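Local coordinates for protein alcohol oxidase (Myceliophthora thermophila, PDB 6F74) that binds FAD and, as a VAO-type flavoprotein oxidase, probably oxidises an alcohol at the expense of molecular oxygen, at residues T436-A444 and L530-Y540; K328-Q339 and L445-E456. All coordinates share one frame; numbering follows the deposited sequence.

Contact 1 (T436-A444 and L530-Y540); sequences TSRLINPEA and LKKLAPNTGGY. With FAD (flavin-adenine dinucleotide), chain I.
R438 lies across the end of the helix that closes at L533, and its guanidinium takes the carbonyl of A534 side-on: NE (2.8 Å) and NH2 (2.9 Å) both reach A534 O, which lies almost in the plane of the group. The chain gets there with CG anti to the backbone N (chi1 -163°) and a bend at chi2 (74°), after which it runs straight on. The guanidinium is also sandwiched. G538 N sits over the centre of one face, and CG of K531 lies over the other, while the ammonium of K531 is paired with D548. Nearer the backbone, CB of R438 rests on CB of L530 at 3.7 Å, and L530 reaches on to CG2 of T436 with its CD1. A leucine in place of R438 would probably leave A534 O without its two donors and free the turn from A534 to T537 to shift. L439 meets the end of that turn and the glycines after it: T537 OG1 donates to L439 O (2.6 Å), L439 N donates to G538 O (2.8 Å), and CD1 of L439 packs on the backbone of G539. Beyond the glycines, Y540 N bonds to S437 OG (3.0 Å), an oxygen also bonded to E543 O, and Y540 OH donates to O2 of the flavin (2.8 Å). An outer strand of the seven-stranded antiparallel sheet is thus bonded to the loop that carries a flavin-binding tyrosine into the FAD site of this VAO-type oxidase.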
# COMPACT_ATOMS: atom_id res chain seq x y z
N THR A 436 -2.69 4.51 11.03
CA THR A 436 -2.04 3.43 11.80
C THR A 436 -2.78 2.14 11.50
O THR A 436 -3.99 2.15 11.21
CB THR A 436 -2.05 3.73 13.32
OG1 THR A 436 -1.43 2.67 14.03
CG2 THR A 436 -3.52 3.98 13.84
N SER A 437 -2.08 1.01 11.49
CA SER A 437 -2.74 -0.27 11.23
C SER A 437 -2.32 -1.27 12.29
O SER A 437 -1.21 -1.21 12.86
CB SER A 437 -2.46 -0.80 9.82
OG SER A 437 -1.08 -0.86 9.47
N ARG A 438 -3.28 -2.14 12.61
CA ARG A 438 -3.09 -3.16 13.61
C ARG A 438 -3.78 -4.44 13.20
O ARG A 438 -5.00 -4.46 12.95
CB ARG A 438 -3.59 -2.69 14.97
CG ARG A 438 -3.05 -3.55 16.11
CD ARG A 438 -1.59 -3.25 16.38
NE ARG A 438 -1.00 -4.13 17.38
CZ ARG A 438 0.32 -4.28 17.56
NH1 ARG A 438 1.21 -3.61 16.81
NH2 ARG A 438 0.76 -5.12 18.50
N LEU A 439 -2.99 -5.50 13.07
CA LEU A 439 -3.52 -6.82 12.84
C LEU A 439 -4.18 -7.26 14.16
O LEU A 439 -3.61 -7.04 15.23
CB LEU A 439 -2.43 -7.79 12.41
CG LEU A 439 -2.05 -7.83 10.92
CD1 LEU A 439 -1.50 -6.48 10.43
CD2 LEU A 439 -0.99 -8.91 10.73
N ILE A 440 -5.37 -7.84 14.06
CA ILE A 440 -6.17 -8.25 15.24
C ILE A 440 -6.35 -9.76 15.29
O ILE A 440 -6.94 -10.35 14.38
CB ILE A 440 -7.57 -7.59 15.22
CG1 ILE A 440 -7.47 -6.08 15.04
CG2 ILE A 440 -8.33 -7.91 16.48
CD1 ILE A 440 -6.62 -5.34 16.06
N ASN A 441 -5.84 -10.38 16.37
CA ASN A 441 -6.00 -11.83 16.62
C ASN A 441 -7.35 -12.10 17.33
O ASN A 441 -7.83 -11.24 18.07
CB ASN A 441 -4.84 -12.37 17.45
CG ASN A 441 -4.72 -11.70 18.81
OD1 ASN A 441 -4.65 -10.48 18.89
ND2 ASN A 441 -4.74 -12.50 19.88
N PRO A 442 -7.97 -13.28 17.11
CA PRO A 442 -9.31 -13.51 17.68
C PRO A 442 -9.43 -13.31 19.19
O PRO A 442 -10.46 -12.83 19.67
CB PRO A 442 -9.59 -14.97 17.35
CG PRO A 442 -8.69 -15.30 16.21
CD PRO A 442 -7.47 -14.44 16.36
N GLU A 443 -8.37 -13.71 19.91
CA GLU A 443 -8.31 -13.67 21.37
C GLU A 443 -8.35 -12.25 21.93
O GLU A 443 -8.68 -12.07 23.09
CB GLU A 443 -7.03 -14.36 21.90
CG GLU A 443 -6.92 -15.86 21.56
CD GLU A 443 -6.34 -16.15 20.18
OE1 GLU A 443 -5.94 -15.21 19.49
OE2 GLU A 443 -6.35 -17.32 19.74
N ALA A 444 -8.00 -11.26 21.11
CA ALA A 444 -8.09 -9.86 21.51
C ALA A 444 -9.54 -9.36 21.55
O ALA A 444 -9.78 -8.27 22.06
CB ALA A 444 -7.27 -8.98 20.58
N LEU A 530 -5.16 0.69 19.61
CA LEU A 530 -5.15 -0.54 18.82
C LEU A 530 -4.14 -1.54 19.33
O LEU A 530 -4.41 -2.75 19.32
CB LEU A 530 -4.89 -0.24 17.35
CG LEU A 530 -5.99 0.49 16.58
CD1 LEU A 530 -5.56 0.77 15.15
CD2 LEU A 530 -7.32 -0.28 16.61
N LYS A 531 -2.98 -1.04 19.79
CA LYS A 531 -1.95 -1.88 20.39
C LYS A 531 -2.39 -2.47 21.69
O LYS A 531 -2.13 -3.65 21.94
CB LYS A 531 -0.62 -1.13 20.58
CG LYS A 531 0.12 -0.95 19.28
CD LYS A 531 1.55 -0.47 19.40
CE LYS A 531 2.11 -0.16 18.01
NZ LYS A 531 3.53 0.30 17.95
N LYS A 532 -3.06 -1.66 22.52
CA LYS A 532 -3.62 -2.15 23.77
C LYS A 532 -4.66 -3.24 23.54
O LYS A 532 -4.70 -4.23 24.29
CB LYS A 532 -4.24 -1.02 24.59
CG LYS A 532 -4.77 -1.46 25.96
CD LYS A 532 -5.15 -0.26 26.82
CE LYS A 532 -5.77 -0.70 28.12
NZ LYS A 532 -6.57 0.41 28.70
N LEU A 533 -5.51 -3.06 22.54
CA LEU A 533 -6.44 -4.11 22.13
C LEU A 533 -5.75 -5.39 21.68
O LEU A 533 -6.10 -6.47 22.16
CB LEU A 533 -7.31 -3.63 20.99
CG LEU A 533 -8.36 -4.62 20.46
CD1 LEU A 533 -9.34 -5.02 21.55
CD2 LEU A 533 -9.06 -3.96 19.27
N ALA A 534 -4.79 -5.26 20.76
CA ALA A 534 -4.03 -6.42 20.26
C ALA A 534 -2.52 -6.24 20.41
O ALA A 534 -1.85 -5.86 19.46
CB ALA A 534 -4.39 -6.70 18.81
N PRO A 535 -1.97 -6.53 21.62
CA PRO A 535 -0.57 -6.19 21.87
C PRO A 535 0.47 -7.16 21.32
O PRO A 535 1.64 -6.83 21.30
CB PRO A 535 -0.50 -6.10 23.40
CG PRO A 535 -1.51 -7.11 23.85
CD PRO A 535 -2.59 -7.14 22.80
N ASN A 536 0.04 -8.33 20.87
CA ASN A 536 0.96 -9.40 20.47
C ASN A 536 1.08 -9.59 18.99
O ASN A 536 1.67 -10.57 18.58
CB ASN A 536 0.48 -10.71 21.11
CG ASN A 536 0.41 -10.60 22.63
OD1 ASN A 536 1.27 -9.95 23.27
ND2 ASN A 536 -0.60 -11.24 23.21
N THR A 537 0.56 -8.67 18.18
CA THR A 537 0.48 -8.84 16.73
C THR A 537 1.46 -7.91 15.99
O THR A 537 2.67 -8.12 16.00
CB THR A 537 -0.97 -8.64 16.27
OG1 THR A 537 -1.45 -7.36 16.68
CG2 THR A 537 -1.89 -9.73 16.91
N GLY A 538 0.97 -6.85 15.36
CA GLY A 538 1.79 -5.98 14.53
C GLY A 538 0.87 -5.16 13.64
O GLY A 538 -0.36 -5.09 13.85
N GLY A 539 1.49 -4.51 12.66
CA GLY A 539 0.80 -3.64 11.72
C GLY A 539 1.17 -4.05 10.33
O GLY A 539 1.87 -5.05 10.12
N TYR A 540 0.69 -3.25 9.37
CA TYR A 540 0.84 -3.47 7.94
C TYR A 540 1.66 -2.32 7.33
O TYR A 540 1.17 -1.20 7.23
CB TYR A 540 -0.53 -3.53 7.28
CG TYR A 540 -0.51 -3.76 5.79
CD1 TYR A 540 0.40 -4.65 5.22
CD2 TYR A 540 -1.40 -3.12 4.96
CE1 TYR A 540 0.42 -4.88 3.85
CE2 TYR A 540 -1.38 -3.33 3.57
CZ TYR A 540 -0.47 -4.23 3.03
OH TYR A 540 -0.44 -4.44 1.65
PA FAD I . 5.82 2.90 -5.42
O1A FAD I . 5.59 4.23 -4.70
O2A FAD I . 6.21 2.99 -6.87
O5B FAD I . 6.91 2.11 -4.61
C5B FAD I . 6.62 1.70 -3.30
C4B FAD I . 7.90 1.23 -2.64
O4B FAD I . 8.34 0.08 -3.36
C3B FAD I . 9.06 2.19 -2.67
O3B FAD I . 9.88 1.90 -1.53
C2B FAD I . 9.85 1.80 -3.90
O2B FAD I . 11.26 2.01 -3.81
C1B FAD I . 9.61 0.31 -3.95
N9A FAD I . 9.59 -0.29 -5.29
C8A FAD I . 8.66 -0.13 -6.23
N7A FAD I . 8.94 -0.86 -7.32
C5A FAD I . 10.06 -1.52 -7.06
C6A FAD I . 10.88 -2.48 -7.81
N6A FAD I . 10.46 -2.82 -9.05
N1A FAD I . 12.00 -2.95 -7.21
C2A FAD I . 12.36 -2.55 -5.96
N3A FAD I . 11.64 -1.69 -5.20
C4A FAD I . 10.49 -1.16 -5.71
N1 FAD I . -2.42 -1.91 -1.00
C2 FAD I . -3.12 -3.04 -0.73
O2 FAD I . -2.58 -3.95 -0.07
N3 FAD I . -4.38 -3.22 -1.18
C4 FAD I . -5.03 -2.28 -1.90
O4 FAD I . -6.21 -2.45 -2.30
C4X FAD I . -4.34 -1.02 -2.22
N5 FAD I . -4.95 -0.04 -2.92
C5X FAD I . -4.29 1.11 -3.20
C6 FAD I . -4.92 2.10 -3.95
C7 FAD I . -4.28 3.28 -4.28
C7M FAD I . -5.12 4.26 -5.07
C8 FAD I . -2.87 3.50 -3.85
C8M FAD I . -2.08 4.75 -4.21
C9 FAD I . -2.24 2.52 -3.09
C9A FAD I . -2.88 1.32 -2.74
N10 FAD I . -2.25 0.28 -1.99
C10 FAD I . -2.97 -0.89 -1.71
C1' FAD I . -0.90 0.42 -1.41
C2' FAD I . 0.28 -0.18 -2.11
O2' FAD I . 0.32 -1.56 -1.76
C3' FAD I . 1.56 0.49 -1.61
O3' FAD I . 1.48 1.92 -1.67
C4' FAD I . 2.79 0.01 -2.37
O4' FAD I . 3.96 0.65 -1.85
C5' FAD I . 2.65 0.27 -3.86
O5' FAD I . 3.80 -0.20 -4.55
P FAD I . 4.11 0.60 -5.88
O1P FAD I . 2.86 0.73 -6.71
O2P FAD I . 5.33 -0.02 -6.46
O3P FAD I . 4.44 2.06 -5.25

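Contact 2 (K328-Q339 and L445-E456); sequences KDLLDAIAVLHQ and LTDYNKVREAIE
Y448 lays its ring between the side chains of D332, A335, V336 and Q339, a knob in a hole, with Q339 OE1 and D332 O at the ring edge and CE1 3.7 Å from CB of A335. One turn on, the guanidinium of R452 rests with one face over CB of L331, while NE points in plane at D332 OD1 (2.6 Å), using the anti lone pair of that oxygen; carboxylate and guanidinium planes stand 56° apart. NH2 adds a bond to K328 O (3.2 Å), and NH1 meets OE1 of E456, whose other oxygen is salt-bridged to R357. K328 NZ reaches OD2 of D332 in a weak bond, completing the salt-bridge network. CD1 of I455 stands over the centre of the H338 ring, 3.9 Å from the centroid, in a CH-pi contact, and ND1 of H338 is bonded to I334 O, which fixes the ring's rotation. Just ahead of helix 448-458, Q339, with CG anti to its own carbonyl carbon (chi1 -63°) and the chain extended beyond, gives a nearly straight bond from NE2 to L445 O (2.9 Å). The axes of the two segments approach to 8.8 Å, with 122° between their N-to-C directions, a closeness consistent with the small A335, whose CB sits among Y448, V451, R452 and I455. W355 of strand 349-356 touches L331, I334 and I455, M500 of strand 498-503 touches H338 and I455, and helix 382-396 meets A333, V336 and L337.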
# COMPACT_ATOMS: atom_id res chain seq x y z
N LYS A 328 -23.45 6.36 20.92
CA LYS A 328 -23.20 5.21 21.77
C LYS A 328 -23.71 3.89 21.12
O LYS A 328 -22.94 2.94 21.05
CB LYS A 328 -23.81 5.43 23.14
CG LYS A 328 -23.40 4.37 24.15
CD LYS A 328 -24.14 4.52 25.47
CE LYS A 328 -23.95 3.27 26.32
NZ LYS A 328 -24.36 2.00 25.62
N ASP A 329 -24.96 3.88 20.63
CA ASP A 329 -25.53 2.64 20.09
C ASP A 329 -24.85 2.14 18.81
O ASP A 329 -24.63 0.95 18.65
CB ASP A 329 -27.03 2.81 19.78
CG ASP A 329 -27.86 3.12 21.01
OD1 ASP A 329 -27.65 2.56 22.10
OD2 ASP A 329 -28.74 3.96 20.86
N LEU A 330 -24.54 3.06 17.91
CA LEU A 330 -23.78 2.75 16.70
C LEU A 330 -22.46 2.09 17.01
O LEU A 330 -22.06 1.10 16.39
CB LEU A 330 -23.51 4.01 15.85
CG LEU A 330 -22.63 3.74 14.61
CD1 LEU A 330 -23.31 2.74 13.67
CD2 LEU A 330 -22.29 5.02 13.88
N LEU A 331 -21.75 2.66 17.95
CA LEU A 331 -20.42 2.16 18.31
C LEU A 331 -20.52 0.86 19.09
O LEU A 331 -19.64 0.03 18.96
CB LEU A 331 -19.60 3.22 19.07
CG LEU A 331 -19.20 4.52 18.35
CD1 LEU A 331 -18.12 5.29 19.08
CD2 LEU A 331 -18.74 4.31 16.91
N ASP A 332 -21.58 0.67 19.88
CA ASP A 332 -21.82 -0.62 20.54
C ASP A 332 -21.89 -1.73 19.47
O ASP A 332 -21.25 -2.77 19.60
CB ASP A 332 -23.13 -0.63 21.36
CG ASP A 332 -23.06 0.25 22.65
OD1 ASP A 332 -22.02 0.86 22.94
OD2 ASP A 332 -24.07 0.32 23.37
N ALA A 333 -22.67 -1.48 18.42
CA ALA A 333 -22.91 -2.45 17.36
C ALA A 333 -21.65 -2.70 16.54
O ALA A 333 -21.42 -3.81 16.12
CB ALA A 333 -24.04 -1.97 16.46
N ILE A 334 -20.83 -1.66 16.34
CA ILE A 334 -19.55 -1.79 15.63
C ILE A 334 -18.57 -2.64 16.45
O ILE A 334 -17.85 -3.50 15.89
CB ILE A 334 -18.97 -0.40 15.27
CG1 ILE A 334 -19.86 0.20 14.17
CG2 ILE A 334 -17.53 -0.51 14.78
CD1 ILE A 334 -19.54 1.62 13.77
N ALA A 335 -18.56 -2.43 17.75
CA ALA A 335 -17.80 -3.28 18.65
C ALA A 335 -18.25 -4.74 18.52
O ALA A 335 -17.41 -5.61 18.35
CB ALA A 335 -17.92 -2.79 20.08
N VAL A 336 -19.56 -5.00 18.59
CA VAL A 336 -20.10 -6.35 18.44
C VAL A 336 -19.70 -6.96 17.10
O VAL A 336 -19.30 -8.10 17.04
CB VAL A 336 -21.66 -6.37 18.55
CG1 VAL A 336 -22.25 -7.71 18.08
CG2 VAL A 336 -22.10 -6.11 19.99
N LEU A 337 -19.82 -6.17 16.04
CA LEU A 337 -19.49 -6.60 14.69
C LEU A 337 -18.03 -7.03 14.61
O LEU A 337 -17.71 -8.05 13.99
CB LEU A 337 -19.77 -5.48 13.68
CG LEU A 337 -19.34 -5.69 12.22
CD1 LEU A 337 -20.29 -4.99 11.26
CD2 LEU A 337 -17.91 -5.21 11.93
N HIS A 338 -17.14 -6.23 15.19
CA HIS A 338 -15.73 -6.59 15.25
C HIS A 338 -15.54 -7.96 15.91
O HIS A 338 -14.75 -8.77 15.42
CB HIS A 338 -14.88 -5.51 15.94
CG HIS A 338 -14.49 -4.37 15.05
ND1 HIS A 338 -15.40 -3.49 14.52
CD2 HIS A 338 -13.28 -3.95 14.62
CE1 HIS A 338 -14.77 -2.59 13.78
NE2 HIS A 338 -13.48 -2.86 13.82
N GLN A 339 -16.27 -8.23 16.98
CA GLN A 339 -16.21 -9.55 17.64
C GLN A 339 -16.66 -10.73 16.78
O GLN A 339 -16.30 -11.87 17.07
CB GLN A 339 -17.05 -9.56 18.92
CG GLN A 339 -16.59 -8.61 20.01
CD GLN A 339 -17.41 -8.81 21.27
OE1 GLN A 339 -18.55 -8.39 21.34
NE2 GLN A 339 -16.82 -9.44 22.27
N LEU A 445 -10.50 -10.17 21.08
CA LEU A 445 -11.87 -9.72 20.87
C LEU A 445 -12.93 -10.42 21.69
O LEU A 445 -14.10 -10.22 21.48
CB LEU A 445 -12.25 -9.92 19.40
CG LEU A 445 -11.41 -9.18 18.39
CD1 LEU A 445 -11.69 -9.80 17.02
CD2 LEU A 445 -11.75 -7.70 18.40
N THR A 446 -12.53 -11.26 22.64
CA THR A 446 -13.47 -12.06 23.38
C THR A 446 -14.11 -11.22 24.49
O THR A 446 -15.26 -11.49 24.88
CB THR A 446 -12.80 -13.31 23.97
OG1 THR A 446 -11.84 -12.90 24.94
CG2 THR A 446 -12.08 -14.15 22.89
N ASP A 447 -13.41 -10.20 24.98
CA ASP A 447 -13.98 -9.30 25.99
C ASP A 447 -14.58 -8.07 25.31
O ASP A 447 -13.87 -7.18 24.86
CB ASP A 447 -12.91 -8.88 27.01
CG ASP A 447 -13.50 -8.05 28.18
OD1 ASP A 447 -14.37 -7.19 27.93
OD2 ASP A 447 -13.10 -8.26 29.36
N TYR A 448 -15.90 -8.02 25.26
CA TYR A 448 -16.61 -6.91 24.67
C TYR A 448 -16.16 -5.54 25.18
O TYR A 448 -16.06 -4.58 24.39
CB TYR A 448 -18.12 -7.05 24.88
CG TYR A 448 -18.87 -5.77 24.55
CD1 TYR A 448 -19.16 -5.44 23.22
CD2 TYR A 448 -19.24 -4.86 25.56
CE1 TYR A 448 -19.82 -4.26 22.92
CE2 TYR A 448 -19.89 -3.68 25.25
CZ TYR A 448 -20.15 -3.38 23.93
OH TYR A 448 -20.81 -2.23 23.63
N ASN A 449 -15.90 -5.41 26.47
CA ASN A 449 -15.59 -4.10 27.04
C ASN A 449 -14.27 -3.57 26.51
O ASN A 449 -14.17 -2.39 26.17
CB ASN A 449 -15.62 -4.12 28.57
CG ASN A 449 -17.03 -4.23 29.11
OD1 ASN A 449 -17.97 -3.69 28.52
ND2 ASN A 449 -17.19 -4.90 30.26
N LYS A 450 -13.28 -4.45 26.38
CA LYS A 450 -11.99 -4.05 25.80
C LYS A 450 -12.10 -3.58 24.35
O LYS A 450 -11.42 -2.64 23.92
CB LYS A 450 -10.97 -5.18 25.91
CG LYS A 450 -10.55 -5.45 27.33
CD LYS A 450 -9.53 -6.55 27.43
CE LYS A 450 -9.30 -6.89 28.89
NZ LYS A 450 -8.31 -7.97 28.99
N VAL A 451 -12.97 -4.25 23.61
CA VAL A 451 -13.20 -3.94 22.21
C VAL A 451 -13.90 -2.60 22.14
O VAL A 451 -13.45 -1.70 21.45
CB VAL A 451 -14.02 -5.04 21.53
CG1 VAL A 451 -14.40 -4.68 20.11
CG2 VAL A 451 -13.23 -6.34 21.54
N ARG A 452 -15.01 -2.48 22.87
CA ARG A 452 -15.77 -1.24 22.93
C ARG A 452 -14.91 -0.02 23.30
O ARG A 452 -15.05 1.05 22.67
CB ARG A 452 -16.94 -1.37 23.90
CG ARG A 452 -17.95 -0.23 23.87
CD ARG A 452 -18.48 0.07 22.47
NE ARG A 452 -19.47 1.15 22.49
CZ ARG A 452 -19.19 2.46 22.58
NH1 ARG A 452 -17.93 2.91 22.66
NH2 ARG A 452 -20.20 3.32 22.59
N GLU A 453 -13.99 -0.20 24.24
CA GLU A 453 -13.04 0.85 24.61
C GLU A 453 -12.08 1.22 23.45
O GLU A 453 -11.76 2.40 23.22
CB GLU A 453 -12.23 0.39 25.83
CG GLU A 453 -11.43 1.53 26.45
CD GLU A 453 -10.15 1.16 27.15
OE1 GLU A 453 -9.40 0.23 26.70
OE2 GLU A 453 -9.97 1.87 28.18
N ALA A 454 -11.60 0.22 22.71
CA ALA A 454 -10.78 0.47 21.53
C ALA A 454 -11.56 1.25 20.45
O ALA A 454 -11.06 2.25 19.92
CB ALA A 454 -10.28 -0.84 20.95
N ILE A 455 -12.76 0.78 20.16
CA ILE A 455 -13.68 1.47 19.24
C ILE A 455 -13.94 2.91 19.68
O ILE A 455 -13.90 3.80 18.84
CB ILE A 455 -15.01 0.69 19.09
CG1 ILE A 455 -14.79 -0.68 18.41
CG2 ILE A 455 -16.06 1.48 18.35
CD1 ILE A 455 -14.12 -0.66 17.04
N GLU A 456 -14.18 3.15 20.97
CA GLU A 456 -14.42 4.50 21.46
C GLU A 456 -13.28 5.43 21.11
O GLU A 456 -13.51 6.49 20.56
CB GLU A 456 -14.66 4.51 22.99
CG GLU A 456 -15.10 5.85 23.57
CD GLU A 456 -16.39 6.37 22.96
OE1 GLU A 456 -17.33 5.57 22.66
OE2 GLU A 456 -16.44 7.59 22.71

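Contacts 1 and 2 are joined by the chain itself: A444 ends one segment and L445 begins the next, so strand 435-440 leads through a short connection into helix 448-458. Their segments alternate along the sequence, and the two centres lie about 15 Å apart. The interface between them is chiefly apolar, with L533 CD2 3.7 Å from A454 CB and I440 CG2 3.8 Å from L445 CG; K532 and E453 add a long, weak ion pair. M500 of strand 498-503 is touched from both contacts. Only contact 1 reaches the flavin, through Y540, whereas contact 2 lies away from the FAD site and packs helices beside the same sheet.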